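Side-chain contact in uncharacterized protein AF_1514 (Archaeoglobus fulgidus DSM 4304, PDB 3C0F), which is of unknown function but adopts a hot dog fold and belongs to a family of uncharacterised proteins: residues K13-S16 / L17-E21. Sequence-based numbering, arbitrary orientation.
Sequences KEVS and LEEAE
Ser16 and Glu19 exchange two hydrogen bonds, each running from a backbone N-H of one residue to the side chain of the other. Glu19 N donates to Ser16 OG over 3.1 Å, nearly in line with its N-H. The serine hydroxyl sits between its own backbone N and carbonyl carbon (chi1 69°), which turns it toward the first turn of the helix. In return, Ser16 N donates to Glu19 OE1 at 3.1 Å, in a bond that is equally straight. This N-H meets the carboxylate oxygen on its anti side, 29° out of the carboxylate plane. The glutamate CG lies beside its own backbone N (chi1 -74°), and the extended chain beyond carries the carboxylate back past Ser16. On the way, Glu19 CG passes 3.3 Å from Ser16 OG. The same OE1 also rests against Val15 CA at 3.5 Å. Lys13 NZ is 5.4 Å from Glu19 OE2, so any attraction would act without direct contact.

The backbone adds the first helical bond: Ala20 N donates to Ser16 O at 2.9 Å.

The apolar contact is small. Val15 CG2 meets Ala20 CB at 4.0 Å, and both residues are buried. Beyond this pair, Ala20 packs on Phe77 and Phe79 of strand 77-84, while Leu17 reaches Phe77 and Val39. This side of the helix therefore faces the sheet.

The reciprocal bonds form a capping box, with Ser16 as the N-cap. It ties the incoming loop to the start of helix 17-23, which packs against the antiparallel sheet of this hot dog fold.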
ATOM      1  N   LYS A  13     -11.654   2.160   8.771  1.00 17.34           N
ATOM      2  CA  LYS A  13     -13.057   2.222   8.380  1.00 17.49           C
ATOM      3  C   LYS A  13     -13.430   1.085   7.428  1.00 17.61           C
ATOM      4  O   LYS A  13     -12.565   0.506   6.760  1.00 17.35           O
ATOM      5  CB  LYS A  13     -13.389   3.582   7.752  1.00 17.48           C
ATOM      6  CG  LYS A  13     -12.803   3.822   6.365  1.00 17.71           C
ATOM      7  CD  LYS A  13     -13.351   5.106   5.768  1.00 17.87           C
ATOM      8  CE  LYS A  13     -12.786   5.366   4.387  1.00 18.68           C
ATOM      9  NZ  LYS A  13     -13.305   6.646   3.829  1.00 19.09           N
ATOM     10  N   GLU A  14     -14.720   0.769   7.383  1.00 17.67           N
ATOM     11  CA  GLU A  14     -15.245  -0.197   6.426  1.00 18.04           C
ATOM     12  C   GLU A  14     -15.428   0.473   5.068  1.00 18.10           C
ATOM     13  O   GLU A  14     -15.829   1.640   4.992  1.00 18.24           O
ATOM     14  CB  GLU A  14     -16.571  -0.786   6.913  1.00 18.03           C
ATOM     15  CG  GLU A  14     -16.455  -1.679   8.151  1.00 18.86           C
ATOM     16  CD  GLU A  14     -15.924  -3.079   7.850  1.00 19.72           C
ATOM     17  OE1 GLU A  14     -15.671  -3.404   6.668  1.00 19.68           O
ATOM     18  OE2 GLU A  14     -15.763  -3.864   8.809  1.00 20.26           O
ATOM     19  N   VAL A  15     -15.117  -0.265   4.004  1.00 18.01           N
ATOM     20  CA  VAL A  15     -15.227   0.252   2.642  1.00 17.93           C
ATOM     21  C   VAL A  15     -16.156  -0.593   1.774  1.00 17.84           C
ATOM     22  O   VAL A  15     -16.222  -1.818   1.920  1.00 17.88           O
ATOM     23  CB  VAL A  15     -13.841   0.395   1.939  1.00 18.04           C
ATOM     24  CG1 VAL A  15     -13.008   1.488   2.602  1.00 17.98           C
ATOM     25  CG2 VAL A  15     -13.083  -0.939   1.909  1.00 18.11           C
ATOM     26  N   SER A  16     -16.872   0.081   0.880  1.00 17.49           N
ATOM     27  CA  SER A  16     -17.675  -0.579  -0.140  1.00 17.37           C
ATOM     28  C   SER A  16     -16.781  -0.939  -1.319  1.00 17.32           C
ATOM     29  O   SER A  16     -15.623  -0.515  -1.379  1.00 17.11           O
ATOM     30  CB  SER A  16     -18.795   0.350  -0.610  1.00 17.46           C
ATOM     31  OG  SER A  16     -18.259   1.439  -1.346  1.00 16.93           O
ATOM     32  N   LEU A  17     -17.317  -1.716  -2.257  1.00 17.15           N
ATOM     33  CA  LEU A  17     -16.578  -2.062  -3.469  1.00 17.09           C
ATOM     34  C   LEU A  17     -16.165  -0.810  -4.252  1.00 17.11           C
ATOM     35  O   LEU A  17     -15.013  -0.696  -4.673  1.00 16.91           O
ATOM     36  CB  LEU A  17     -17.391  -3.021  -4.350  1.00 17.06           C
ATOM     37  CG  LEU A  17     -16.929  -3.303  -5.788  1.00 17.10           C
ATOM     38  CD1 LEU A  17     -15.502  -3.857  -5.860  1.00 17.83           C
ATOM     39  CD2 LEU A  17     -17.910  -4.245  -6.472  1.00 16.83           C
ATOM     40  N   GLU A  18     -17.104   0.123  -4.421  1.00 17.18           N
ATOM     41  CA  GLU A  18     -16.857   1.374  -5.144  1.00 17.44           C
ATOM     42  C   GLU A  18     -15.765   2.208  -4.466  1.00 17.29           C
ATOM     43  O   GLU A  18     -14.853   2.704  -5.128  1.00 16.97           O
ATOM     44  CB  GLU A  18     -18.149   2.189  -5.278  1.00 17.38           C
ATOM     45  CG  GLU A  18     -17.984   3.524  -6.010  1.00 18.12           C
ATOM     46  CD  GLU A  18     -19.300   4.245  -6.268  1.00 18.19           C
ATOM     47  OE1 GLU A  18     -20.324   3.903  -5.637  1.00 19.63           O
ATOM     48  OE2 GLU A  18     -19.308   5.168  -7.110  1.00 18.98           O
ATOM     49  N   GLU A  19     -15.870   2.349  -3.146  1.00 17.16           N
ATOM     50  CA  GLU A  19     -14.884   3.090  -2.361  1.00 17.40           C
ATOM     51  C   GLU A  19     -13.491   2.469  -2.454  1.00 17.08           C
ATOM     52  O   GLU A  19     -12.504   3.185  -2.646  1.00 17.07           O
ATOM     53  CB  GLU A  19     -15.327   3.194  -0.900  1.00 17.44           C
ATOM     54  CG  GLU A  19     -16.467   4.178  -0.676  1.00 17.85           C
ATOM     55  CD  GLU A  19     -17.056   4.107   0.724  1.00 18.02           C
ATOM     56  OE1 GLU A  19     -16.854   3.087   1.422  1.00 18.86           O
ATOM     57  OE2 GLU A  19     -17.733   5.077   1.121  1.00 18.81           O
ATOM     58  N   ALA A  20     -13.425   1.142  -2.325  1.00 16.70           N
ATOM     59  CA  ALA A  20     -12.164   0.409  -2.406  1.00 16.47           C
ATOM     60  C   ALA A  20     -11.524   0.527  -3.790  1.00 16.00           C
ATOM     61  O   ALA A  20     -10.302   0.689  -3.902  1.00 15.70           O
ATOM     62  CB  ALA A  20     -12.369  -1.056  -2.036  1.00 16.47           C
ATOM     63  N   GLU A  21     -12.350   0.448  -4.834  1.00 15.53           N
ATOM     64  CA  GLU A  21     -11.870   0.587  -6.208  1.00 15.34           C
ATOM     65  C   GLU A  21     -11.295   1.977  -6.464  1.00 15.19           C
ATOM     66  O   GLU A  21     -10.238   2.107  -7.083  1.00 14.66           O
ATOM     67  CB  GLU A  21     -12.966   0.259  -7.230  1.00 15.32           C
ATOM     68  CG  GLU A  21     -12.480   0.351  -8.683  1.00 15.60           C
ATOM     69  CD  GLU A  21     -13.314  -0.457  -9.653  1.00 15.82           C
ATOM     70  OE1 GLU A  21     -13.683  -1.600  -9.317  1.00 16.41           O
ATOM     71  OE2 GLU A  21     -13.582   0.048 -10.764  1.00 15.46           O
TER